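Local coordinates for protein DNA polymerase (Pyrobaculum calidifontis, PDB 5MDN) that probably extends DNA strands during replication, adding deoxyribonucleotides from their triphosphates with release of diphosphate, as a family B DNA polymerase, at residues A111-Y116 with P390-R395; R373-L378 with L518-A523; K631-N636 with K749-A754; R653-V658 with E760-K765. One frame throughout, in Å; residues are numbered along the deposited sequence.

Contact 1 of 4, residues A111-Y116 with P390-R395; sequences ADIRYY and PNREER
Asp112 and Arg392 meet where the N-terminal part of this family B polymerase lies against the loop leading into the palm. Segment 111-116 runs from just beyond strand 105-109, the last strand of a four-stranded antiparallel sheet, into helix 115-123. Residues 390-395 are part of the connection from helix 370-384 to strand 404-406, at the edge of the palm sheet. The two backbones stay well apart, 9.1 Å between the CA atoms of Asp112 and Asn391, and side chains bridge the interval.

Arg392 does most of the work. Its CB leads toward the other segment, and CG lies beside the backbone N, opposite the carbonyl carbon (chi1 -49°). Bends at chi2 and chi3 then fold the chain back along its own loop. CD passes 3.4 Å from Asp112 OD2. Beyond NE, CZ is 3.6 Å from Asp112 OD1, and the guanidinium and carboxylate planes differ by only 27°. The two groups form a salt bridge through NH1 and OD1, but their 2.4 Å separation is too short to trust, so its detailed geometry is doubtful. NH2 turns back to Pro390 O in a bond modelled as very short, and its detail is equally doubtful.

Nearby, Asn391 ND2 donates a hydrogen bond to Val108 O, tying the loop to strand 105-109 as well. Glu375 forms a long, weak ion pair with Arg395. At the guanidinium edge, near its plane, Ile113 brings its terminal methyl CD1 to 3.4 Å from Arg392 NH1.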
loop_
_atom_site.group_PDB
_atom_site.type_symbol
_atom_site.label_atom_id
_atom_site.label_comp_id
_atom_site.label_asym_id
_atom_site.label_seq_id
_atom_site.Cartn_x
_atom_site.Cartn_y
_atom_site.Cartn_z
ATOM N N ALA A 111 12.270 -5.943 21.783
ATOM C CA ALA A 111 11.289 -5.602 22.804
ATOM C C ALA A 111 10.020 -4.977 22.238
ATOM O O ALA A 111 9.027 -4.869 22.965
ATOM C CB ALA A 111 11.911 -4.651 23.828
ATOM N N ASP A 112 10.026 -4.563 20.971
ATOM C CA ASP A 112 8.909 -3.844 20.371
ATOM C C ASP A 112 8.171 -4.676 19.324
ATOM O O ASP A 112 7.589 -4.125 18.387
ATOM C CB ASP A 112 9.392 -2.534 19.753
ATOM C CG ASP A 112 10.407 -2.751 18.650
ATOM O OD1 ASP A 112 11.186 -3.724 18.740
ATOM O OD2 ASP A 112 10.420 -1.952 17.690
ATOM N N ILE A 113 8.184 -5.998 19.461
ATOM C CA ILE A 113 7.496 -6.873 18.517
ATOM C C ILE A 113 6.108 -7.156 19.079
ATOM O O ILE A 113 5.975 -7.674 20.193
ATOM C CB ILE A 113 8.277 -8.178 18.277
ATOM C CG1 ILE A 113 9.418 -7.988 17.262
ATOM C CG2 ILE A 113 7.345 -9.287 17.801
ATOM C CD1 ILE A 113 10.489 -6.997 17.661
ATOM N N ARG A 114 5.071 -6.797 18.321
ATOM C CA ARG A 114 3.708 -6.957 18.809
ATOM C C ARG A 114 3.402 -8.432 19.059
ATOM O O ARG A 114 3.871 -9.317 18.337
ATOM C CB ARG A 114 2.702 -6.329 17.839
ATOM C CG ARG A 114 2.503 -7.042 16.528
ATOM C CD ARG A 114 1.540 -6.247 15.650
ATOM N NE ARG A 114 2.160 -5.036 15.119
ATOM C CZ ARG A 114 2.391 -4.819 13.828
ATOM N NH1 ARG A 114 2.041 -5.731 12.931
ATOM N NH2 ARG A 114 2.970 -3.694 13.432
ATOM N N TYR A 115 2.620 -8.678 20.109
ATOM C CA TYR A 115 2.572 -9.993 20.742
ATOM C C TYR A 115 2.089 -11.081 19.786
ATOM O O TYR A 115 2.717 -12.141 19.676
ATOM C CB TYR A 115 1.691 -9.920 21.990
ATOM C CG TYR A 115 1.548 -11.221 22.742
ATOM C CD1 TYR A 115 2.650 -11.830 23.329
ATOM C CD2 TYR A 115 0.305 -11.818 22.907
ATOM C CE1 TYR A 115 2.525 -13.013 24.030
ATOM C CE2 TYR A 115 0.171 -12.999 23.612
ATOM C CZ TYR A 115 1.282 -13.592 24.170
ATOM O OH TYR A 115 1.147 -14.770 24.870
ATOM N N TYR A 116 0.967 -10.855 19.093
ATOM C CA TYR A 116 0.435 -11.924 18.251
ATOM C C TYR A 116 1.277 -12.167 17.002
ATOM O O TYR A 116 1.179 -13.246 16.407
ATOM C CB TYR A 116 -1.026 -11.645 17.876
ATOM C CG TYR A 116 -1.272 -10.498 16.922
ATOM C CD1 TYR A 116 -1.132 -9.179 17.334
ATOM C CD2 TYR A 116 -1.682 -10.736 15.616
ATOM C CE1 TYR A 116 -1.373 -8.131 16.465
ATOM C CE2 TYR A 116 -1.925 -9.695 14.741
ATOM C CZ TYR A 116 -1.768 -8.395 15.170
ATOM O OH TYR A 116 -2.007 -7.353 14.303
ATOM N N PRO A 390 18.411 -6.583 14.976
ATOM C CA PRO A 390 18.874 -5.262 15.428
ATOM C C PRO A 390 17.716 -4.338 15.778
ATOM O O PRO A 390 16.549 -4.738 15.719
ATOM C CB PRO A 390 19.680 -4.735 14.231
ATOM C CG PRO A 390 19.978 -5.939 13.392
ATOM C CD PRO A 390 18.839 -6.883 13.600
ATOM N N ASN A 391 18.022 -3.094 16.131
ATOM C CA ASN A 391 17.027 -2.131 16.578
ATOM C C ASN A 391 16.749 -1.083 15.507
ATOM O O ASN A 391 17.491 -0.932 14.534
ATOM C CB ASN A 391 17.470 -1.460 17.881
ATOM C CG ASN A 391 17.386 -2.395 19.065
ATOM O OD1 ASN A 391 16.455 -3.196 19.174
ATOM N ND2 ASN A 391 18.353 -2.294 19.968
ATOM N N ARG A 392 15.652 -0.357 15.708
ATOM C CA ARG A 392 15.132 0.598 14.742
ATOM C C ARG A 392 15.302 2.019 15.258
ATOM O O ARG A 392 15.490 2.252 16.456
ATOM C CB ARG A 392 13.644 0.358 14.453
ATOM C CG ARG A 392 13.255 -1.069 14.138
ATOM C CD ARG A 392 12.960 -1.897 15.386
ATOM N NE ARG A 392 13.799 -3.093 15.428
ATOM C CZ ARG A 392 13.481 -4.216 16.061
ATOM N NH1 ARG A 392 12.331 -4.310 16.714
ATOM N NH2 ARG A 392 14.309 -5.251 16.034
ATOM N N GLU A 393 15.230 2.973 14.329
ATOM C CA GLU A 393 15.136 4.386 14.676
ATOM C C GLU A 393 13.727 4.936 14.480
ATOM O O GLU A 393 13.087 5.361 15.443
ATOM C CB GLU A 393 16.157 5.198 13.870
ATOM C CG GLU A 393 17.595 4.794 14.162
ATOM C CD GLU A 393 17.981 5.006 15.618
ATOM O OE1 GLU A 393 17.558 6.021 16.212
ATOM O OE2 GLU A 393 18.706 4.153 16.172
ATOM N N GLU A 394 13.229 4.946 13.248
ATOM C CA GLU A 394 11.883 5.441 13.004
ATOM C C GLU A 394 11.348 4.803 11.739
ATOM O O GLU A 394 12.064 4.107 11.013
ATOM C CB GLU A 394 11.881 6.970 12.869
ATOM C CG GLU A 394 13.044 7.517 12.033
ATOM C CD GLU A 394 12.875 7.323 10.523
ATOM O OE1 GLU A 394 11.729 7.197 10.044
ATOM O OE2 GLU A 394 13.900 7.308 9.810
ATOM N N ARG A 395 10.064 5.023 11.497
ATOM C CA ARG A 395 9.445 4.705 10.215
ATOM C C ARG A 395 9.038 5.988 9.495
ATOM O O ARG A 395 8.264 6.787 10.033
ATOM C CB ARG A 395 8.232 3.770 10.361
ATOM C CG ARG A 395 8.535 2.257 10.520
ATOM C CD ARG A 395 7.258 1.380 10.624
ATOM N NE ARG A 395 7.612 -0.055 10.698
ATOM C CZ ARG A 395 7.975 -0.615 11.846
ATOM N NH1 ARG A 395 8.016 0.147 12.941
ATOM N NH2 ARG A 395 8.302 -1.897 11.900
#

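Contact 2 of 4, residues R373-L378 with L518-A523; sequences RVEWML and LGWVGA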
loop_
_atom_site.group_PDB
_atom_site.type_symbol
_atom_site.label_atom_id
_atom_site.label_comp_id
_atom_site.label_asym_id
_atom_site.label_seq_id
_atom_site.Cartn_x
_atom_site.Cartn_y
_atom_site.Cartn_z
ATOM N N ARG A 373 6.509 -4.314 5.263
ATOM C CA ARG A 373 6.172 -5.690 4.896
ATOM C C ARG A 373 7.422 -6.568 4.822
ATOM O O ARG A 373 7.414 -7.716 5.283
ATOM C CB ARG A 373 5.420 -5.698 3.561
ATOM C CG ARG A 373 4.609 -6.951 3.280
ATOM C CD ARG A 373 3.927 -6.860 1.921
ATOM N NE ARG A 373 3.010 -5.724 1.832
ATOM C CZ ARG A 373 3.104 -4.760 0.921
ATOM N NH1 ARG A 373 4.072 -4.798 0.017
ATOM N NH2 ARG A 373 2.227 -3.763 0.905
ATOM N N VAL A 374 8.503 -6.046 4.233
ATOM C CA VAL A 374 9.735 -6.820 4.089
ATOM C C VAL A 374 10.370 -7.080 5.451
ATOM O O VAL A 374 10.918 -8.160 5.701
ATOM C CB VAL A 374 10.705 -6.077 3.150
ATOM C CG1 VAL A 374 12.105 -6.677 3.209
ATOM C CG2 VAL A 374 10.177 -6.080 1.728
ATOM N N GLU A 375 10.286 -6.106 6.359
ATOM C CA GLU A 375 10.917 -6.261 7.665
ATOM C C GLU A 375 10.234 -7.333 8.505
ATOM O O GLU A 375 10.901 -8.026 9.281
ATOM C CB GLU A 375 10.926 -4.920 8.394
ATOM C CG GLU A 375 11.943 -4.834 9.503
ATOM C CD GLU A 375 12.276 -3.400 9.856
ATOM O OE1 GLU A 375 11.411 -2.712 10.437
ATOM O OE2 GLU A 375 13.401 -2.959 9.544
ATOM N N TRP A 376 8.917 -7.493 8.366
ATOM C CA TRP A 376 8.229 -8.585 9.046
ATOM C C TRP A 376 8.570 -9.943 8.450
ATOM O O TRP A 376 8.457 -10.958 9.147
ATOM C CB TRP A 376 6.716 -8.363 9.014
ATOM C CG TRP A 376 6.239 -7.437 10.087
ATOM C CD1 TRP A 376 5.694 -6.195 9.922
ATOM C CD2 TRP A 376 6.279 -7.673 11.498
ATOM N NE1 TRP A 376 5.387 -5.648 11.145
ATOM C CE2 TRP A 376 5.736 -6.536 12.129
ATOM C CE3 TRP A 376 6.718 -8.738 12.291
ATOM C CZ2 TRP A 376 5.620 -6.434 13.513
ATOM C CZ3 TRP A 376 6.603 -8.635 13.664
ATOM C CH2 TRP A 376 6.061 -7.493 14.262
ATOM N N MET A 377 8.976 -9.987 7.181
ATOM C CA MET A 377 9.496 -11.227 6.612
ATOM C C MET A 377 10.867 -11.557 7.189
ATOM O O MET A 377 11.120 -12.694 7.602
ATOM C CB MET A 377 9.569 -11.120 5.089
ATOM C CG MET A 377 9.893 -12.434 4.395
ATOM S SD MET A 377 9.792 -12.320 2.600
ATOM C CE MET A 377 11.102 -11.145 2.272
ATOM N N LEU A 378 11.772 -10.572 7.210
ATOM C CA LEU A 378 13.126 -10.815 7.699
ATOM C C LEU A 378 13.134 -11.205 9.172
ATOM O O LEU A 378 13.981 -12.001 9.593
ATOM C CB LEU A 378 13.999 -9.582 7.465
ATOM C CG LEU A 378 14.235 -9.221 5.996
ATOM C CD1 LEU A 378 15.102 -7.979 5.875
ATOM C CD2 LEU A 378 14.855 -10.391 5.246
ATOM N N LEU A 518 16.809 -2.040 2.111
ATOM C CA LEU A 518 18.144 -1.912 2.685
ATOM C C LEU A 518 18.718 -0.508 2.555
ATOM O O LEU A 518 19.747 -0.224 3.176
ATOM C CB LEU A 518 19.090 -2.923 2.037
ATOM C CG LEU A 518 18.700 -4.389 2.233
ATOM C CD1 LEU A 518 19.481 -5.289 1.293
ATOM C CD2 LEU A 518 18.907 -4.810 3.679
ATOM N N GLY A 519 18.089 0.368 1.774
ATOM C CA GLY A 519 18.501 1.757 1.704
ATOM C C GLY A 519 17.747 2.627 2.687
ATOM O O GLY A 519 18.208 3.708 3.064
ATOM N N TRP A 520 16.573 2.154 3.100
ATOM C CA TRP A 520 15.742 2.831 4.088
ATOM C C TRP A 520 16.508 2.967 5.398
ATOM O O TRP A 520 16.713 1.976 6.106
ATOM C CB TRP A 520 14.433 2.056 4.276
ATOM C CG TRP A 520 13.549 2.525 5.391
ATOM C CD1 TRP A 520 13.473 3.784 5.917
ATOM C CD2 TRP A 520 12.595 1.734 6.107
ATOM N NE1 TRP A 520 12.535 3.821 6.922
ATOM C CE2 TRP A 520 11.982 2.574 7.057
ATOM C CE3 TRP A 520 12.202 0.393 6.040
ATOM C CZ2 TRP A 520 10.999 2.116 7.932
ATOM C CZ3 TRP A 520 11.226 -0.058 6.909
ATOM C CH2 TRP A 520 10.634 0.800 7.842
ATOM N N VAL A 521 16.952 4.188 5.711
ATOM C CA VAL A 521 17.829 4.415 6.859
ATOM C C VAL A 521 17.195 3.918 8.153
ATOM O O VAL A 521 17.898 3.462 9.064
ATOM C CB VAL A 521 18.201 5.911 6.943
ATOM C CG1 VAL A 521 19.001 6.209 8.205
ATOM C CG2 VAL A 521 18.981 6.333 5.707
ATOM N N GLY A 522 15.869 3.967 8.251
ATOM C CA GLY A 522 15.193 3.485 9.440
ATOM C C GLY A 522 14.842 2.012 9.376
ATOM O O GLY A 522 13.737 1.614 9.755
ATOM N N ALA A 523 15.776 1.193 8.904
ATOM C CA ALA A 523 15.581 -0.244 8.801
ATOM C C ALA A 523 16.476 -0.975 9.793
ATOM O O ALA A 523 17.550 -0.494 10.165
ATOM C CB ALA A 523 15.865 -0.743 7.382
#
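Glu375, on helix 370-384, and Ala523, closing a type I beta turn that starts at Trp520, mark the closest backbone approach, with their CA atoms 7.7 Å apart. The carboxylate of Glu375 fills most of that interval. Its CG stands opposite the backbone N (chi1 -160°) and the chain continues extended, so the acid reaches straight out from the helix to the turn. OE2 ends 3.6 Å from Ala523 CA and 4.0 Å from its CB, while OE1 comes obliquely to Trp520, 4.4 Å from CZ3. None of these is a polar bond across the contact. The turn follows helix 514-519, which comes directly after the second of the two long fingers helices, 468-486 and 495-512, so the contact sets the base of the fingers against helix 370-384.

The buried acid gets its polar partners from beside the turn: Tyr517 OH is hydrogen-bonded to OE2, and Arg524 NE makes a salt bridge with OE1. Together they fix the rotation of the carboxylate and probably help keep it ionised. The indole of Trp520 is covered on one face by its own turn, Gly522 O standing 3.3 Å above the ring plane toward the rim, and it also packs edge-to-face with Tyr397.

Contact 3 of 4, residues K631-N636 with K749-A754; sequences KEVQLN and KQVIPA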
loop_
_atom_site.group_PDB
_atom_site.type_symbol
_atom_site.label_atom_id
_atom_site.label_comp_id
_atom_site.label_asym_id
_atom_site.label_seq_id
_atom_site.Cartn_x
_atom_site.Cartn_y
_atom_site.Cartn_z
ATOM N N LYS A 631 -7.623 19.931 -14.356
ATOM C CA LYS A 631 -7.258 18.519 -14.403
ATOM C C LYS A 631 -7.742 17.871 -15.695
ATOM O O LYS A 631 -7.018 17.075 -16.306
ATOM C CB LYS A 631 -7.839 17.787 -13.192
ATOM C CG LYS A 631 -7.290 18.237 -11.848
ATOM C CD LYS A 631 -6.440 17.152 -11.205
ATOM C CE LYS A 631 -6.244 17.411 -9.719
ATOM N NZ LYS A 631 -7.542 17.393 -8.987
ATOM N N GLU A 632 -8.971 18.187 -16.112
ATOM C CA GLU A 632 -9.493 17.654 -17.366
ATOM C C GLU A 632 -8.642 18.089 -18.555
ATOM O O GLU A 632 -8.372 17.287 -19.457
ATOM C CB GLU A 632 -10.944 18.106 -17.553
ATOM C CG GLU A 632 -11.666 17.473 -18.736
ATOM C CD GLU A 632 -11.784 15.967 -18.611
ATOM O OE1 GLU A 632 -11.913 15.474 -17.469
ATOM O OE2 GLU A 632 -11.752 15.277 -19.653
ATOM N N VAL A 633 -8.214 19.354 -18.576
ATOM C CA VAL A 633 -7.398 19.840 -19.687
ATOM C C VAL A 633 -5.931 19.446 -19.554
ATOM O O VAL A 633 -5.189 19.538 -20.539
ATOM C CB VAL A 633 -7.535 21.360 -19.878
ATOM C CG1 VAL A 633 -8.980 21.720 -20.202
ATOM C CG2 VAL A 633 -7.041 22.113 -18.662
ATOM N N GLN A 634 -5.476 19.018 -18.371
ATOM C CA GLN A 634 -4.142 18.427 -18.292
ATOM C C GLN A 634 -4.130 17.052 -18.936
ATOM O O GLN A 634 -3.217 16.720 -19.701
ATOM C CB GLN A 634 -3.659 18.304 -16.854
ATOM C CG GLN A 634 -2.147 18.256 -16.761
ATOM C CD GLN A 634 -1.644 18.133 -15.339
ATOM O OE1 GLN A 634 -2.361 17.678 -14.443
ATOM N NE2 GLN A 634 -0.401 18.538 -15.122
ATOM N N LEU A 635 -5.139 16.235 -18.638
ATOM C CA LEU A 635 -5.496 15.129 -19.516
ATOM C C LEU A 635 -5.972 15.712 -20.845
ATOM O O LEU A 635 -5.892 16.927 -21.048
ATOM C CB LEU A 635 -6.569 14.241 -18.872
ATOM C CG LEU A 635 -6.110 13.151 -17.891
ATOM C CD1 LEU A 635 -5.415 13.750 -16.670
ATOM C CD2 LEU A 635 -7.287 12.296 -17.451
ATOM N N ASN A 636 -6.445 14.874 -21.767
ATOM C CA ASN A 636 -6.815 15.340 -23.103
ATOM C C ASN A 636 -5.587 15.881 -23.832
ATOM O O ASN A 636 -5.198 15.342 -24.872
ATOM C CB ASN A 636 -7.916 16.410 -23.044
ATOM C CG ASN A 636 -9.309 15.824 -23.139
ATOM O OD1 ASN A 636 -9.849 15.645 -24.231
ATOM N ND2 ASN A 636 -9.906 15.532 -21.989
ATOM N N LYS A 749 -4.537 31.876 -15.523
ATOM C CA LYS A 749 -3.567 31.348 -14.571
ATOM C C LYS A 749 -3.692 29.854 -14.295
ATOM O O LYS A 749 -2.969 29.353 -13.433
ATOM C CB LYS A 749 -3.613 32.135 -13.256
ATOM C CG LYS A 749 -4.933 32.165 -12.518
ATOM C CD LYS A 749 -4.837 33.178 -11.386
ATOM C CE LYS A 749 -3.774 32.795 -10.361
ATOM N NZ LYS A 749 -4.199 31.649 -9.510
ATOM N N GLN A 750 -4.562 29.122 -15.003
ATOM C CA GLN A 750 -4.541 27.662 -14.880
ATOM C C GLN A 750 -4.834 26.886 -16.161
ATOM O O GLN A 750 -4.080 25.962 -16.481
ATOM C CB GLN A 750 -5.424 27.150 -13.744
ATOM C CG GLN A 750 -4.582 27.054 -12.493
ATOM C CD GLN A 750 -3.165 26.566 -12.835
ATOM O OE1 GLN A 750 -2.981 25.508 -13.445
ATOM N NE2 GLN A 750 -2.160 27.358 -12.469
ATOM N N VAL A 751 -5.899 27.212 -16.897
ATOM C CA VAL A 751 -6.221 26.400 -18.070
ATOM C C VAL A 751 -5.074 26.453 -19.075
ATOM O O VAL A 751 -4.724 25.439 -19.691
ATOM C CB VAL A 751 -7.556 26.846 -18.697
ATOM C CG1 VAL A 751 -7.713 26.267 -20.095
ATOM C CG2 VAL A 751 -8.722 26.389 -17.833
ATOM N N ILE A 752 -4.462 27.620 -19.246
ATOM C CA ILE A 752 -3.266 27.720 -20.082
ATOM C C ILE A 752 -2.082 27.082 -19.348
ATOM O O ILE A 752 -1.409 26.224 -19.935
ATOM C CB ILE A 752 -2.985 29.174 -20.508
ATOM C CG1 ILE A 752 -3.637 29.484 -21.858
ATOM C CG2 ILE A 752 -1.488 29.443 -20.607
ATOM C CD1 ILE A 752 -5.132 29.252 -21.907
ATOM N N PRO A 753 -1.775 27.445 -18.088
ATOM C CA PRO A 753 -0.637 26.794 -17.407
ATOM C C PRO A 753 -0.762 25.284 -17.270
ATOM O O PRO A 753 0.267 24.596 -17.267
ATOM C CB PRO A 753 -0.609 27.483 -16.036
ATOM C CG PRO A 753 -1.189 28.806 -16.289
ATOM C CD PRO A 753 -2.271 28.589 -17.298
ATOM N N ALA A 754 -1.975 24.740 -17.142
ATOM C CA ALA A 754 -2.109 23.288 -17.091
ATOM C C ALA A 754 -1.688 22.662 -18.413
ATOM O O ALA A 754 -0.982 21.647 -18.432
ATOM C CB ALA A 754 -3.542 22.892 -16.739
#
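Two helices of the thumb, 628-643 and 743-756, lie side by side and nearly parallel here, joined mainly by Val633 and Ala754. The short helical segments approach to 8.8 Å between axes and cross at -19°, close enough for small side chains to fill the interface. Val633 makes most of the side-chain contact. With chi1 at -61°, its CG1 stands opposite the carbonyl carbon, which leaves CG2 between the backbone N and the carbonyl carbon, pointing at the neighbouring helix, where it meets Ala754 CB at 4.1 Å. The same methyl lies 4.4 Å from Val751 CG1, one turn earlier on that helix, and touches the backbone carbonyl of Val751 as well.

Helix 743-756 is not regular at this point: it has a wider pi-type turn at 749-751, and Pro753 has no N-H to offer the preceding turn. Tyr657 of helix 647-666 also packs against Val633, bringing a third helix to the pair.

Gln634 runs extended along the flank of the interface, and its OE1 accepts a weak hydrogen bond from Lys289 NZ. Although its amide turns to that outside partner, its aliphatic part still belongs to the contact: Gln634 CG rests 4.0 Å from Ala754 O.

Contact 4 of 4, residues R653-V658 with E760-K765; sequences RVVKYV and EVLGVK
Leu762 sets one methyl, CD1, against two successive valines of thumb helix 647-666, and this is the heart of the contact. The nearer is Val655, whose CG2 lies 3.5 Å from Leu762 CD1. From the preceding position Val654 brings its CG1 to 3.9 Å from the same atom. The leucine and Val655 pass each other alongside, running in opposite directions, whereas Val654 comes in at a slant. Leu762 is set up for this by its first torsion: CG lies between the backbone N and the carbonyl carbon (chi1 77°), and CD1 reaches forward to the helix. The other branch of Val655 is also used, CG1 standing 4.2 Å from Lys765 CB, so the aliphatic root of the lysine adds to the packing beside the leucine. No hydrogen bond joins the two segments.

In the next shell, Arg651, one turn back on the same helix, packs against both Leu762 and Lys765. The irregular stretch 760-765, which follows helix 743-756 close to the end of the modelled chain, is thus laid along helix 647-666, and Val764 turns back onto Leu756. Behind the valines, Val654 also packs on Ile641 of helix 628-643, while Val658 meets Ile752 and Ala755 of helix 743-756. The helical turn that presents the valines is regular, closed by bonds from Tyr657 N to Arg653 O (3.1 Å) and from Val658 N to Val654 O (2.8 Å).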
loop_
_atom_site.group_PDB
_atom_site.type_symbol
_atom_site.label_atom_id
_atom_site.label_comp_id
_atom_site.label_asym_id
_atom_site.label_seq_id
_atom_site.Cartn_x
_atom_site.Cartn_y
_atom_site.Cartn_z
ATOM N N ARG A 653 -3.095 20.237 -32.678
ATOM C CA ARG A 653 -4.141 19.556 -31.920
ATOM C C ARG A 653 -4.323 20.200 -30.549
ATOM O O ARG A 653 -5.453 20.468 -30.122
ATOM C CB ARG A 653 -3.803 18.072 -31.777
ATOM C CG ARG A 653 -3.829 17.295 -33.083
ATOM C CD ARG A 653 -5.168 16.619 -33.319
ATOM N NE ARG A 653 -5.321 15.433 -32.484
ATOM C CZ ARG A 653 -4.796 14.246 -32.773
ATOM N NH1 ARG A 653 -4.082 14.087 -33.879
ATOM N NH2 ARG A 653 -4.982 13.219 -31.956
ATOM N N VAL A 654 -3.217 20.438 -29.836
ATOM C CA VAL A 654 -3.295 20.983 -28.482
ATOM C C VAL A 654 -3.831 22.411 -28.503
ATOM O O VAL A 654 -4.747 22.755 -27.747
ATOM C CB VAL A 654 -1.921 20.911 -27.792
ATOM C CG1 VAL A 654 -1.894 21.812 -26.569
ATOM C CG2 VAL A 654 -1.614 19.480 -27.389
ATOM N N VAL A 655 -3.283 23.260 -29.379
ATOM C CA VAL A 655 -3.664 24.670 -29.360
ATOM C C VAL A 655 -5.111 24.850 -29.796
ATOM O O VAL A 655 -5.803 25.754 -29.313
ATOM C CB VAL A 655 -2.712 25.499 -30.243
ATOM C CG1 VAL A 655 -3.000 26.988 -30.092
ATOM C CG2 VAL A 655 -1.267 25.206 -29.893
ATOM N N LYS A 656 -5.602 23.998 -30.696
ATOM C CA LYS A 656 -7.010 24.066 -31.066
ATOM C C LYS A 656 -7.902 23.674 -29.893
ATOM O O LYS A 656 -8.942 24.298 -29.661
ATOM C CB LYS A 656 -7.282 23.191 -32.288
ATOM C CG LYS A 656 -8.714 23.274 -32.789
ATOM C CD LYS A 656 -8.902 22.486 -34.072
ATOM C CE LYS A 656 -10.256 22.786 -34.697
ATOM N NZ LYS A 656 -11.368 22.076 -34.004
ATOM N N TYR A 657 -7.513 22.636 -29.147
ATOM C CA TYR A 657 -8.293 22.219 -27.986
ATOM C C TYR A 657 -8.252 23.276 -26.889
ATOM O O TYR A 657 -9.285 23.616 -26.301
ATOM C CB TYR A 657 -7.775 20.881 -27.458
ATOM C CG TYR A 657 -8.385 20.469 -26.138
ATOM C CD1 TYR A 657 -9.692 20.004 -26.067
ATOM C CD2 TYR A 657 -7.653 20.551 -24.961
ATOM C CE1 TYR A 657 -10.252 19.630 -24.859
ATOM C CE2 TYR A 657 -8.203 20.180 -23.751
ATOM C CZ TYR A 657 -9.503 19.720 -23.705
ATOM O OH TYR A 657 -10.055 19.349 -22.501
ATOM N N VAL A 658 -7.059 23.802 -26.594
ATOM C CA VAL A 658 -6.928 24.809 -25.546
ATOM C C VAL A 658 -7.663 26.087 -25.932
ATOM O O VAL A 658 -8.136 26.830 -25.063
ATOM C CB VAL A 658 -5.437 25.066 -25.249
ATOM C CG1 VAL A 658 -5.261 26.187 -24.233
ATOM C CG2 VAL A 658 -4.772 23.793 -24.747
ATOM N N GLU A 760 6.592 21.224 -23.996
ATOM C CA GLU A 760 7.921 20.885 -24.485
ATOM C C GLU A 760 8.130 21.297 -25.935
ATOM O O GLU A 760 9.004 20.713 -26.609
ATOM C CB GLU A 760 8.180 19.385 -24.301
ATOM C CG GLU A 760 7.086 18.463 -24.887
ATOM C CD GLU A 760 7.210 18.242 -26.384
ATOM O OE1 GLU A 760 8.375 18.192 -26.858
ATOM O OE2 GLU A 760 6.156 18.030 -27.052
ATOM N N VAL A 761 7.307 22.228 -26.441
ATOM C CA VAL A 761 7.342 22.642 -27.843
ATOM C C VAL A 761 6.580 23.950 -28.102
ATOM O O VAL A 761 6.826 24.616 -29.113
ATOM C CB VAL A 761 6.780 21.489 -28.701
ATOM C CG1 VAL A 761 5.265 21.472 -28.652
ATOM C CG2 VAL A 761 7.307 21.532 -30.127
ATOM N N LEU A 762 5.665 24.346 -27.209
ATOM C CA LEU A 762 4.753 25.452 -27.513
ATOM C C LEU A 762 4.645 26.440 -26.356
ATOM O O LEU A 762 4.705 26.064 -25.182
ATOM C CB LEU A 762 3.334 24.960 -27.875
ATOM C CG LEU A 762 2.384 24.500 -26.767
ATOM C CD1 LEU A 762 0.966 24.333 -27.298
ATOM C CD2 LEU A 762 2.868 23.199 -26.159
ATOM N N GLY A 763 4.483 27.719 -26.718
ATOM C CA GLY A 763 4.405 28.806 -25.766
ATOM C C GLY A 763 2.993 29.346 -25.582
ATOM O O GLY A 763 2.004 28.770 -26.039
ATOM N N VAL A 764 2.801 30.446 -24.887
ATOM C CA VAL A 764 1.449 30.965 -24.719
ATOM C C VAL A 764 0.877 31.467 -26.024
ATOM O O VAL A 764 1.271 32.487 -26.543
ATOM C CB VAL A 764 1.490 32.125 -23.789
ATOM C CG1 VAL A 764 1.845 31.649 -22.411
ATOM C CG2 VAL A 764 2.584 33.057 -24.263
ATOM N N LYS A 765 -0.069 30.738 -26.566
ATOM C CA LYS A 765 -0.650 31.104 -27.828
ATOM C C LYS A 765 -2.153 31.327 -27.816
ATOM O O LYS A 765 -2.891 30.578 -27.185
ATOM C CB LYS A 765 -0.317 30.034 -28.834
ATOM C CG LYS A 765 1.154 29.664 -28.879
ATOM C CD LYS A 765 1.481 28.869 -30.132
ATOM C CE LYS A 765 2.450 27.743 -29.840
ATOM N NZ LYS A 765 3.312 27.466 -31.017
#

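The four contacts form two neighbouring pairs on the polymerase. Contacts 1 and 2 have centres 11 Å apart: the first is a surface contact built on charge, the second is buried around an acid with its partners outside the contact. Arg395, from the 390-395 segment, links them by packing its CG on Trp520 of contact 2, while Arg114 lies against Trp376. Contacts 3 and 4, also 11 Å apart, belong to the thumb and are apolar. The former is buried between helices; the latter, partly buried, lays the end of the modelled chain on a helix. Tyr657 OH, 3.5 Å from Val633 CG1, joins them. Contacts 1 and 3 lie about 46 Å apart between centres, on opposite sides of the chain's centre.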